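Urocanate hydratase (Paenibacillus sp. Soil724D2, PDB 7NED) probably hydrates thiourocanate in bacterial ergothioneine breakdown, holding NAD+ as cofactor and binding urocanate in its active site. Local coordinates at residues T441-M446 and S454-D459; E448-G453 and L521-A526; P342-A347 and D433-A438; W460-A465 and Y488-G493. All coordinates share one frame; numbering follows the deposited sequence.

All four contacts lie in the C-terminal urocanase family region, and their centres are 9 to 15 Å apart. Along the chain contact 3 closes first; contact 1 follows, with its segments alternating with those of contact 2, and contact 4 is nested in the loop that contact 2 closes. Contacts 3 and 4 reach neighbouring strands of the mixed sheet, 428-441 and 490-498. Contacts 1 and 2 share the long loop leading from strand 428-441 to helix 459-469. The group joins the bound NAD and urocanate, met by contacts 1 and 3, to the surface where contacts 1, 2 and 4 touch the second subunit.

Contact 1. Residues T441-M446 and S454-D459; sequences THPNIM and SDAIAD. With NAD (nicotinamide-adenine-dinucleotide), chain C.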
# COMPACT_ATOMS: atom_id res chain seq x y z
N THR A 441 -3.55 -2.87 -9.54
CA THR A 441 -2.64 -2.08 -10.32
C THR A 441 -1.55 -3.02 -10.79
O THR A 441 -0.93 -3.63 -9.99
CB THR A 441 -2.03 -0.89 -9.54
OG1 THR A 441 -3.04 -0.00 -9.15
CG2 THR A 441 -1.01 -0.20 -10.35
N HIS A 442 -1.40 -3.12 -12.09
CA HIS A 442 -0.42 -3.94 -12.73
C HIS A 442 -0.28 -3.51 -14.18
O HIS A 442 -1.07 -3.87 -14.95
CB HIS A 442 -0.84 -5.37 -12.69
CG HIS A 442 0.22 -6.33 -13.09
ND1 HIS A 442 1.16 -6.05 -14.04
CD2 HIS A 442 0.48 -7.58 -12.68
CE1 HIS A 442 1.93 -7.09 -14.21
NE2 HIS A 442 1.55 -8.03 -13.39
N PRO A 443 0.76 -2.73 -14.46
CA PRO A 443 1.07 -2.15 -15.75
C PRO A 443 1.16 -3.16 -16.89
O PRO A 443 1.07 -2.75 -17.99
CB PRO A 443 2.39 -1.42 -15.52
CG PRO A 443 2.48 -1.24 -14.08
CD PRO A 443 1.83 -2.44 -13.50
N ASN A 444 1.34 -4.43 -16.62
CA ASN A 444 1.33 -5.39 -17.72
C ASN A 444 0.20 -6.39 -17.59
O ASN A 444 0.19 -7.41 -18.29
CB ASN A 444 2.68 -6.11 -17.83
CG ASN A 444 3.82 -5.15 -18.11
OD1 ASN A 444 3.62 -4.12 -18.74
ND2 ASN A 444 5.00 -5.48 -17.64
N ILE A 445 -0.78 -6.11 -16.73
CA ILE A 445 -2.00 -6.90 -16.72
C ILE A 445 -3.15 -5.91 -16.60
O ILE A 445 -3.51 -5.25 -17.58
CB ILE A 445 -2.00 -7.97 -15.59
CG1 ILE A 445 -0.83 -8.93 -15.76
CG2 ILE A 445 -3.30 -8.79 -15.57
CD1 ILE A 445 -0.83 -10.10 -14.79
N MET A 446 -3.68 -5.74 -15.39
CA MET A 446 -4.92 -4.98 -15.23
C MET A 446 -4.84 -3.60 -15.86
O MET A 446 -5.79 -3.17 -16.54
CB MET A 446 -5.27 -4.83 -13.75
CG MET A 446 -6.58 -4.09 -13.57
SD MET A 446 -7.97 -5.21 -13.90
CE MET A 446 -9.39 -4.26 -13.37
N SER A 454 -2.04 6.16 -16.57
CA SER A 454 -1.92 5.98 -15.12
C SER A 454 -1.56 4.55 -14.76
O SER A 454 -1.88 4.08 -13.64
CB SER A 454 -3.21 6.41 -14.44
OG SER A 454 -4.27 5.58 -14.87
N ASP A 455 -0.82 3.88 -15.63
CA ASP A 455 -0.73 2.44 -15.56
C ASP A 455 -0.14 2.02 -14.20
O ASP A 455 -0.47 0.96 -13.66
CB ASP A 455 0.22 1.90 -16.60
CG ASP A 455 -0.18 2.29 -18.02
OD1 ASP A 455 -1.33 2.64 -18.27
OD2 ASP A 455 0.52 1.70 -18.89
N ALA A 456 0.81 2.79 -13.70
CA ALA A 456 1.62 2.42 -12.53
C ALA A 456 1.04 2.89 -11.19
O ALA A 456 1.63 2.57 -10.15
CB ALA A 456 3.05 2.95 -12.66
N ILE A 457 -0.05 3.65 -11.21
CA ILE A 457 -0.57 4.31 -10.00
C ILE A 457 -1.22 3.24 -9.13
O ILE A 457 -2.23 2.63 -9.52
CB ILE A 457 -1.59 5.41 -10.36
CG1 ILE A 457 -0.97 6.49 -11.26
CG2 ILE A 457 -2.20 6.04 -9.11
CD1 ILE A 457 0.16 7.25 -10.68
N ALA A 458 -0.64 2.99 -7.97
CA ALA A 458 -1.12 2.01 -7.01
C ALA A 458 -1.97 2.64 -5.91
O ALA A 458 -2.35 1.94 -4.97
CB ALA A 458 0.06 1.26 -6.37
N ASP A 459 -2.24 3.95 -5.98
CA ASP A 459 -3.16 4.55 -5.01
C ASP A 459 -4.48 3.78 -4.92
O ASP A 459 -5.07 3.68 -3.84
CB ASP A 459 -3.50 5.98 -5.41
CG ASP A 459 -2.26 6.92 -5.41
OD1 ASP A 459 -1.30 6.70 -4.63
OD2 ASP A 459 -2.25 7.84 -6.23
PA NAD C . -0.54 -23.41 -11.25
O1A NAD C . 0.95 -23.29 -10.97
O2A NAD C . -1.52 -24.14 -10.41
O5B NAD C . -0.56 -24.33 -12.67
C5B NAD C . 0.39 -23.97 -13.59
C4B NAD C . 0.36 -25.16 -14.65
O4B NAD C . 1.30 -25.00 -15.67
C3B NAD C . 0.78 -26.41 -13.81
O3B NAD C . -0.12 -27.42 -14.00
C2B NAD C . 2.17 -26.77 -14.40
O2B NAD C . 2.39 -28.13 -14.50
C1B NAD C . 1.96 -26.27 -15.83
N9A NAD C . 3.19 -25.94 -16.54
C8A NAD C . 4.35 -25.33 -16.08
N7A NAD C . 5.27 -25.18 -17.00
C5A NAD C . 4.69 -25.70 -18.15
C6A NAD C . 5.15 -25.85 -19.48
N6A NAD C . 6.38 -25.42 -19.85
N1A NAD C . 4.35 -26.41 -20.42
C2A NAD C . 3.14 -26.84 -19.99
N3A NAD C . 2.57 -26.77 -18.77
C4A NAD C . 3.38 -26.19 -17.87
O3 NAD C . -0.83 -21.94 -11.69
PN NAD C . -2.33 -21.42 -11.83
O1N NAD C . -3.13 -21.05 -10.62
O2N NAD C . -2.96 -22.18 -12.98
O5D NAD C . -2.15 -19.86 -12.55
C5D NAD C . -1.41 -19.89 -13.78
C4D NAD C . -1.18 -18.47 -14.23
O4D NAD C . -2.38 -17.72 -14.18
C3D NAD C . -0.26 -17.86 -13.04
O3D NAD C . 0.78 -17.05 -13.57
C2D NAD C . -1.26 -16.96 -12.23
O2D NAD C . -0.73 -15.80 -11.71
C1D NAD C . -1.98 -16.53 -13.54
N1N NAD C . -3.15 -15.64 -13.43
C2N NAD C . -2.76 -14.37 -13.05
C3N NAD C . -3.69 -13.34 -12.94
C7N NAD C . -3.17 -11.99 -12.45
O7N NAD C . -3.70 -10.91 -12.71
N7N NAD C . -2.07 -12.01 -11.60
C4N NAD C . -5.02 -13.66 -13.27
C5N NAD C . -5.35 -14.95 -13.67
C6N NAD C . -4.38 -15.96 -13.77
O HOH W 1 2.23 -0.52 -19.21
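Two type I turns, H442-I445 and S454-I457, bring their chains together within one connecting loop, with CA atoms 4.9 Å apart at P443 and D455 and 5.5 Å apart at T441 and A458. T441 makes the direct polar link: OG1 donates to I457 O at 2.8 Å. The approach is bent, with a C=O...donor angle of 131° and the donor tilted 26° from the carbonyl plane. Its methyl CG2 lies anti to the backbone N, which sends it along the carbonyls of D455 and I457, 3.5 Å from D455 O. With an alanine here, I457 O would probably lose this donor and a small gap would open where CG2 now meets the two carbonyls. P443 CG packs 3.7 Å from D455 O and, more loosely, against A456 CB. A water donates to both P443 O and D455 OD2, while D455 OD1 and OD2 also accept from the backbone N of M450 and R449, respectively, pinning the carboxylate. In the first turn, I445 CG1 sits over the centre of the H442 ring, whose ND1 accepts from N444 N at 3.1 Å, 22° out of the ring plane. W102 of the second subunit packs on P443 and A456. I445 CG2 reaches 3.6 Å from O7N of NAD, making the first turn part of the nicotinamide end of the cofactor pocket of this urocanase.

Contact 2. Residues E448-G453 and L521-A526; sequences ERMKDG and LRYADA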
# COMPACT_ATOMS: atom_id res chain seq x y z
N GLU A 448 -2.50 -2.08 -18.00
CA GLU A 448 -1.62 -1.85 -19.13
C GLU A 448 -2.28 -0.87 -20.11
O GLU A 448 -3.43 -1.07 -20.51
CB GLU A 448 -1.32 -3.17 -19.83
CG GLU A 448 -0.36 -3.00 -20.98
CD GLU A 448 0.13 -4.33 -21.50
OE1 GLU A 448 0.40 -5.25 -20.67
OE2 GLU A 448 0.24 -4.48 -22.73
N ARG A 449 -1.56 0.19 -20.45
CA ARG A 449 -2.00 1.16 -21.47
C ARG A 449 -3.35 1.78 -21.09
O ARG A 449 -4.33 1.76 -21.85
CB ARG A 449 -2.03 0.51 -22.85
CG ARG A 449 -0.60 0.16 -23.31
CD ARG A 449 -0.47 -0.41 -24.71
NE ARG A 449 -1.49 0.17 -25.55
CZ ARG A 449 -2.28 -0.54 -26.34
NH1 ARG A 449 -2.16 -1.86 -26.38
NH2 ARG A 449 -3.17 0.09 -27.09
N MET A 450 -3.40 2.34 -19.88
CA MET A 450 -4.58 3.09 -19.50
C MET A 450 -4.67 4.32 -20.38
O MET A 450 -3.65 4.90 -20.78
CB MET A 450 -4.51 3.53 -18.02
CG MET A 450 -4.44 2.36 -17.10
SD MET A 450 -6.03 1.50 -17.02
CE MET A 450 -6.98 2.65 -16.05
N LYS A 451 -5.91 4.77 -20.61
CA LYS A 451 -6.16 5.91 -21.49
C LYS A 451 -5.36 7.14 -21.06
O LYS A 451 -4.83 7.89 -21.90
CB LYS A 451 -7.67 6.23 -21.50
CG LYS A 451 -8.10 7.16 -22.63
CD LYS A 451 -9.52 7.67 -22.39
CE LYS A 451 -10.17 8.29 -23.64
NZ LYS A 451 -11.09 7.33 -24.37
N ASP A 452 -5.24 7.37 -19.76
CA ASP A 452 -4.53 8.55 -19.26
C ASP A 452 -3.09 8.28 -18.88
O ASP A 452 -2.42 9.17 -18.37
CB ASP A 452 -5.26 9.15 -18.06
CG ASP A 452 -5.27 8.21 -16.89
OD1 ASP A 452 -4.96 7.00 -17.08
OD2 ASP A 452 -5.59 8.66 -15.78
N GLY A 453 -2.59 7.07 -19.12
CA GLY A 453 -1.22 6.76 -18.79
C GLY A 453 -0.99 6.45 -17.33
O GLY A 453 0.16 6.48 -16.88
N LEU A 521 -15.35 4.99 -10.55
CA LEU A 521 -14.68 6.30 -10.56
C LEU A 521 -13.23 6.18 -10.98
O LEU A 521 -12.69 7.12 -11.57
CB LEU A 521 -14.77 7.00 -9.21
CG LEU A 521 -16.15 7.44 -8.73
CD1 LEU A 521 -16.04 8.45 -7.61
CD2 LEU A 521 -16.89 8.08 -9.92
N ARG A 522 -12.57 5.04 -10.69
CA ARG A 522 -11.18 4.91 -11.11
C ARG A 522 -11.06 4.96 -12.63
O ARG A 522 -10.14 5.58 -13.17
CB ARG A 522 -10.59 3.59 -10.57
CG ARG A 522 -9.11 3.46 -10.76
CD ARG A 522 -8.76 2.73 -12.08
NE ARG A 522 -7.32 2.77 -12.25
CZ ARG A 522 -6.67 3.80 -12.78
NH1 ARG A 522 -7.35 4.87 -13.21
NH2 ARG A 522 -5.35 3.77 -12.88
N TYR A 523 -11.97 4.28 -13.34
CA TYR A 523 -11.96 4.32 -14.80
C TYR A 523 -12.55 5.64 -15.31
O TYR A 523 -12.08 6.16 -16.32
CB TYR A 523 -12.70 3.09 -15.39
CG TYR A 523 -11.78 1.91 -15.26
CD1 TYR A 523 -10.86 1.63 -16.25
CD2 TYR A 523 -11.69 1.20 -14.05
CE1 TYR A 523 -9.92 0.62 -16.10
CE2 TYR A 523 -10.74 0.19 -13.89
CZ TYR A 523 -9.85 -0.09 -14.92
OH TYR A 523 -8.91 -1.09 -14.80
N ALA A 524 -13.52 6.20 -14.60
CA ALA A 524 -14.00 7.53 -14.99
C ALA A 524 -12.88 8.55 -14.94
O ALA A 524 -12.70 9.35 -15.87
CB ALA A 524 -15.16 7.96 -14.09
N ASP A 525 -12.08 8.51 -13.86
CA ASP A 525 -10.95 9.42 -13.73
C ASP A 525 -9.98 9.27 -14.88
O ASP A 525 -9.36 10.25 -15.30
CB ASP A 525 -10.20 9.16 -12.43
CG ASP A 525 -9.06 10.13 -12.23
OD1 ASP A 525 -9.36 11.27 -11.80
OD2 ASP A 525 -7.89 9.76 -12.53
N ALA A 526 -9.81 8.05 -15.39
CA ALA A 526 -8.86 7.90 -16.49
C ALA A 526 -9.45 8.31 -17.83
O ALA A 526 -8.74 8.25 -18.84
CB ALA A 526 -8.36 6.45 -16.58
O HOH W 2 -6.38 11.00 -14.96
O HOH W 3 -6.44 7.66 -13.51
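A Met-aromatic contact joins the type I turn M450-G453 to the C-terminal end of helix 502-525. The methyl CE of M450 touches two side chains at once. It stands over the centre of one face of the R522 guanidinium, 3.5 Å from CZ, and lies 3.6 Å from CE1 of Y523. M450 SD is 5.2 Å from the centroid of the Y523 ring and 58° off its normal, an oblique approach. Bends at chi2 and chi3 fold the methionine so that its methyl rather than its sulfur leads. R522 CD lies over one face of the Y523 ring, toward its rim, so the arginine and the tyrosine form a shared surface for the methyl. R522 also makes a cation-pi contact with W460, and its NH2 bonds S454 OG.

Farther along the turn, D452 lies against A526, with OD2 3.4 Å from A526 CA. D452 OD1 bonds S454 OG, while D525 OD1 forms a salt bridge with K77 of the second subunit. The like-charged D452 OD2 and D525 OD2, 4.1 Å apart, would be expected to repel, but a bridging water and the nearby arginine probably ease this: the water donates to D452 OD2 at 2.6 Å and to D525 OD2 at 2.7 Å while accepting from R522 NH1 at 2.9 Å.

Contact 3. Residues P342-A347 and D433-A438; sequences PLFARA and DHLDAA. With URO ((2E)-3-(1H-imidazol-4-yl)acrylic acid), chain B.
F344 brings CZ at the end of its ring to methyl CD2 of L435, 3.9 Å away, the approach oblique. L435 CG lies anti to its backbone N (chi1 -169°), which carries the isobutyl group to the phenyl. Closer in, A437 CB rests 3.3 Å from F344 O and 4.1 Å from A347 CB. That same F344 O accepts from A347 N at the Schellman motif ending helix 335-344, where A347 is the C-prime residue with positive phi. D436 turns its carboxylate to a salt bridge with R408. L435 centres an inverse gamma turn, and its buried O has no partner in the model.

At the far end of this segment D433 lines the urocanate pocket beside the acrylate chain: OD2 is 3.0 Å from CAD of the bound urocanate, and OD1 accepts from H434 N at 2.7 Å, met from 49° above the carboxylate plane. Replacing D433 with an alanine would probably leave H434 N without this acceptor and open a gap beside the acrylate carbons. Apolar and carbonyl packing, without a hydrogen bond between the segments, thus seats the helix end on the irregular part that interrupts strand 428-441, one end of which meets the ligand through D433.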
# COMPACT_ATOMS: atom_id res chain seq x y z
N PRO A 342 -13.82 -2.86 -21.12
CA PRO A 342 -15.15 -2.24 -21.10
C PRO A 342 -16.00 -2.72 -19.94
O PRO A 342 -16.84 -1.96 -19.45
CB PRO A 342 -15.74 -2.64 -22.45
CG PRO A 342 -14.54 -2.74 -23.33
CD PRO A 342 -13.50 -3.39 -22.46
N LEU A 343 -15.79 -3.97 -19.47
CA LEU A 343 -16.49 -4.41 -18.27
C LEU A 343 -15.93 -3.73 -17.02
O LEU A 343 -16.67 -3.20 -16.18
CB LEU A 343 -16.35 -5.93 -18.16
CG LEU A 343 -16.98 -6.73 -19.33
CD1 LEU A 343 -16.71 -8.20 -19.17
CD2 LEU A 343 -18.48 -6.45 -19.38
N PHE A 344 -14.61 -3.77 -16.86
CA PHE A 344 -13.99 -3.14 -15.71
C PHE A 344 -14.40 -1.67 -15.60
O PHE A 344 -14.56 -1.14 -14.50
CB PHE A 344 -12.46 -3.25 -15.80
CG PHE A 344 -11.96 -4.68 -15.82
CD1 PHE A 344 -12.61 -5.67 -15.10
CD2 PHE A 344 -10.82 -5.02 -16.53
CE1 PHE A 344 -12.13 -6.98 -15.10
CE2 PHE A 344 -10.33 -6.33 -16.53
CZ PHE A 344 -11.01 -7.31 -15.82
N ALA A 345 -14.60 -1.00 -16.74
CA ALA A 345 -14.92 0.41 -16.74
C ALA A 345 -16.27 0.69 -16.10
O ALA A 345 -16.51 1.82 -15.64
CB ALA A 345 -14.86 0.96 -18.16
N ARG A 346 -17.14 -0.31 -15.99
CA ARG A 346 -18.39 -0.19 -15.25
C ARG A 346 -18.34 -0.96 -13.96
O ARG A 346 -19.39 -1.18 -13.33
CB ARG A 346 -19.58 -0.66 -16.11
CG ARG A 346 -19.78 0.10 -17.40
CD ARG A 346 -21.14 -0.24 -18.08
NE ARG A 346 -21.25 0.50 -19.36
CZ ARG A 346 -21.93 1.63 -19.53
NH1 ARG A 346 -22.63 2.17 -18.53
NH2 ARG A 346 -21.94 2.22 -20.72
N ALA A 347 -17.15 -1.40 -13.55
CA ALA A 347 -16.95 -2.20 -12.34
C ALA A 347 -17.74 -3.51 -12.42
O ALA A 347 -18.12 -4.07 -11.39
CB ALA A 347 -17.32 -1.42 -11.07
N ASP A 433 -12.40 -11.94 -7.10
CA ASP A 433 -10.99 -11.86 -7.42
C ASP A 433 -10.51 -10.43 -7.19
O ASP A 433 -11.32 -9.50 -7.09
CB ASP A 433 -10.74 -12.28 -8.87
CG ASP A 433 -9.26 -12.57 -9.14
OD1 ASP A 433 -8.43 -12.59 -8.19
OD2 ASP A 433 -8.92 -12.80 -10.31
N HIS A 434 -9.19 -10.24 -7.16
CA HIS A 434 -8.68 -8.86 -7.08
C HIS A 434 -8.63 -8.21 -8.44
O HIS A 434 -8.41 -6.99 -8.53
CB HIS A 434 -7.29 -8.80 -6.46
CG HIS A 434 -7.23 -9.31 -5.06
ND1 HIS A 434 -6.16 -9.07 -4.23
CD2 HIS A 434 -8.11 -10.06 -4.34
CE1 HIS A 434 -6.38 -9.62 -3.05
NE2 HIS A 434 -7.55 -10.23 -3.08
N LEU A 435 -8.84 -9.00 -9.51
CA LEU A 435 -8.89 -8.48 -10.88
C LEU A 435 -10.24 -7.77 -11.02
O LEU A 435 -11.22 -8.32 -11.50
CB LEU A 435 -8.73 -9.61 -11.90
CG LEU A 435 -8.52 -9.18 -13.35
CD1 LEU A 435 -7.06 -8.77 -13.62
CD2 LEU A 435 -9.04 -10.30 -14.30
N ASP A 436 -10.33 -6.56 -10.48
CA ASP A 436 -11.59 -5.82 -10.41
C ASP A 436 -11.24 -4.33 -10.45
O ASP A 436 -10.16 -3.95 -10.06
CB ASP A 436 -12.33 -6.22 -9.13
CG ASP A 436 -13.84 -5.84 -9.11
OD1 ASP A 436 -14.51 -6.00 -10.07
OD2 ASP A 436 -14.33 -5.43 -8.09
N ALA A 437 -12.17 -3.54 -10.91
CA ALA A 437 -11.99 -2.15 -11.12
C ALA A 437 -11.11 -1.32 -10.17
O ALA A 437 -10.11 -0.94 -10.60
CB ALA A 437 -13.27 -1.46 -11.45
N ALA A 438 -11.42 -1.08 -8.93
CA ALA A 438 -10.41 -0.20 -8.19
C ALA A 438 -9.40 -1.01 -7.38
O ALA A 438 -8.73 -0.50 -6.57
CB ALA A 438 -11.05 0.88 -7.42
OAA URO B . -10.05 -16.31 -8.96
CAI URO B . -9.10 -16.44 -8.08
OAB URO B . -9.26 -16.90 -7.02
CAC URO B . -7.75 -15.94 -8.40
CAD URO B . -7.52 -15.38 -9.56
CAJ URO B . -6.17 -14.97 -9.69
CAF URO B . -5.51 -14.64 -10.83
NAH URO B . -4.17 -14.47 -10.59
CAE URO B . -4.04 -14.70 -9.30
NAG URO B . -5.21 -15.01 -8.72

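Contact 4. Residues W460-A465 and Y488-G493; sequences WPLLNA and YMTSAG
A492 is the tight point of this contact: its CB presses 3.2 Å from P461 O and 3.5 Å from N464 OD1, with A465 CB at 4.1 Å, so that the methyl sits in a pocket formed by one helical turn. P461 extends the close packing along the strand, CG lying 3.5 Å from T490 O and also touching T490 CG2, while CB rides on the backbone of S491. The fit is looser at T490, partly exposed, where L462 CD2 only grazes CG2 at 4.1 Å; T490 OG1 bonds S480 OG. Past A492 a water takes the place of direct contact, donating to N464 OD1 at 3.0 Å and to G493 O at 2.9 Å. N464 CG is anti to the backbone N (chi1 177°), which turns the amide toward the strand; ND2 bonds D515 OD1, fixing its rotation.

With alanines A465 and A492 at the interface, the axes of helix 460-465 and strand 490-493 come within 6.9 Å at 20°. Helix 459-469 links the parallel strands 428-441 and 475-480, with 490-498 lying between them in the sheet and antiparallel to both. The contact therefore sets the helix of a beta-alpha-beta crossover on the strand that it passes over.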
# COMPACT_ATOMS: atom_id res chain seq x y z
N TRP A 460 -5.00 3.36 -6.06
CA TRP A 460 -6.39 2.89 -6.12
C TRP A 460 -6.66 1.66 -5.26
O TRP A 460 -7.60 1.69 -4.45
CB TRP A 460 -6.76 2.67 -7.59
CG TRP A 460 -6.67 3.97 -8.39
CD1 TRP A 460 -5.66 4.34 -9.25
CD2 TRP A 460 -7.59 5.06 -8.34
NE1 TRP A 460 -5.93 5.59 -9.77
CE2 TRP A 460 -7.11 6.04 -9.23
CE3 TRP A 460 -8.81 5.27 -7.69
CZ2 TRP A 460 -7.81 7.23 -9.48
CZ3 TRP A 460 -9.51 6.45 -7.93
CH2 TRP A 460 -8.99 7.41 -8.82
N PRO A 461 -5.90 0.57 -5.37
CA PRO A 461 -6.17 -0.56 -4.45
C PRO A 461 -6.00 -0.20 -3.00
O PRO A 461 -6.75 -0.72 -2.16
CB PRO A 461 -5.18 -1.66 -4.91
CG PRO A 461 -4.12 -0.92 -5.75
CD PRO A 461 -4.90 0.21 -6.40
N LEU A 462 -5.02 0.67 -2.66
CA LEU A 462 -4.90 1.17 -1.29
C LEU A 462 -6.17 1.89 -0.87
O LEU A 462 -6.70 1.65 0.22
CB LEU A 462 -3.69 2.10 -1.16
CG LEU A 462 -2.37 1.50 -1.66
CD1 LEU A 462 -1.17 2.39 -1.43
CD2 LEU A 462 -2.21 0.13 -1.04
N LEU A 463 -6.67 2.80 -1.72
CA LEU A 463 -7.97 3.43 -1.45
C LEU A 463 -9.10 2.40 -1.31
O LEU A 463 -9.98 2.55 -0.46
CB LEU A 463 -8.29 4.40 -2.59
CG LEU A 463 -7.39 5.63 -2.53
CD1 LEU A 463 -7.60 6.45 -3.83
CD2 LEU A 463 -7.77 6.44 -1.29
N ASN A 464 -9.12 1.38 -2.18
CA ASN A 464 -10.19 0.39 -2.14
C ASN A 464 -10.19 -0.32 -0.78
O ASN A 464 -11.24 -0.44 -0.12
CB ASN A 464 -9.97 -0.58 -3.31
CG ASN A 464 -10.97 -1.72 -3.34
OD1 ASN A 464 -10.59 -2.88 -3.27
ND2 ASN A 464 -12.23 -1.40 -3.49
N ALA A 465 -9.01 -0.71 -0.31
CA ALA A 465 -8.90 -1.35 1.01
C ALA A 465 -9.37 -0.41 2.13
O ALA A 465 -10.19 -0.79 2.97
CB ALA A 465 -7.46 -1.78 1.25
N TYR A 488 5.59 -5.66 -9.68
CA TYR A 488 4.66 -5.43 -10.78
C TYR A 488 3.26 -5.04 -10.31
O TYR A 488 2.54 -4.36 -11.06
CB TYR A 488 4.54 -6.69 -11.66
CG TYR A 488 5.65 -6.84 -12.66
CD1 TYR A 488 6.78 -7.61 -12.36
CD2 TYR A 488 5.59 -6.21 -13.90
CE1 TYR A 488 7.81 -7.75 -13.27
CE2 TYR A 488 6.62 -6.37 -14.83
CZ TYR A 488 7.73 -7.13 -14.50
OH TYR A 488 8.75 -7.31 -15.40
N MET A 489 2.84 -5.43 -9.12
CA MET A 489 1.43 -5.23 -8.85
C MET A 489 1.15 -5.08 -7.38
O MET A 489 1.86 -5.60 -6.51
CB MET A 489 0.50 -6.35 -9.35
CG MET A 489 0.66 -7.69 -8.73
SD MET A 489 -0.56 -8.87 -9.48
CE MET A 489 -0.02 -10.30 -8.59
N THR A 490 0.03 -4.41 -7.13
CA THR A 490 -0.54 -4.24 -5.81
C THR A 490 -2.03 -4.37 -6.01
O THR A 490 -2.57 -3.83 -6.99
CB THR A 490 -0.17 -2.86 -5.23
OG1 THR A 490 1.22 -2.86 -4.95
CG2 THR A 490 -0.94 -2.56 -3.93
N SER A 491 -2.68 -5.10 -5.11
CA SER A 491 -4.11 -5.34 -5.26
C SER A 491 -4.78 -5.31 -3.89
O SER A 491 -4.12 -5.33 -2.86
CB SER A 491 -4.38 -6.66 -5.98
OG SER A 491 -3.90 -7.75 -5.19
N ALA A 492 -6.12 -5.31 -3.88
CA ALA A 492 -6.91 -5.31 -2.65
C ALA A 492 -8.10 -6.23 -2.82
O ALA A 492 -8.66 -6.34 -3.91
CB ALA A 492 -7.39 -3.87 -2.29
N GLY A 493 -8.47 -6.92 -1.73
CA GLY A 493 -9.60 -7.84 -1.76
C GLY A 493 -10.52 -7.54 -0.60
O GLY A 493 -10.19 -6.75 0.29
O HOH W 4 -10.58 -4.03 -0.53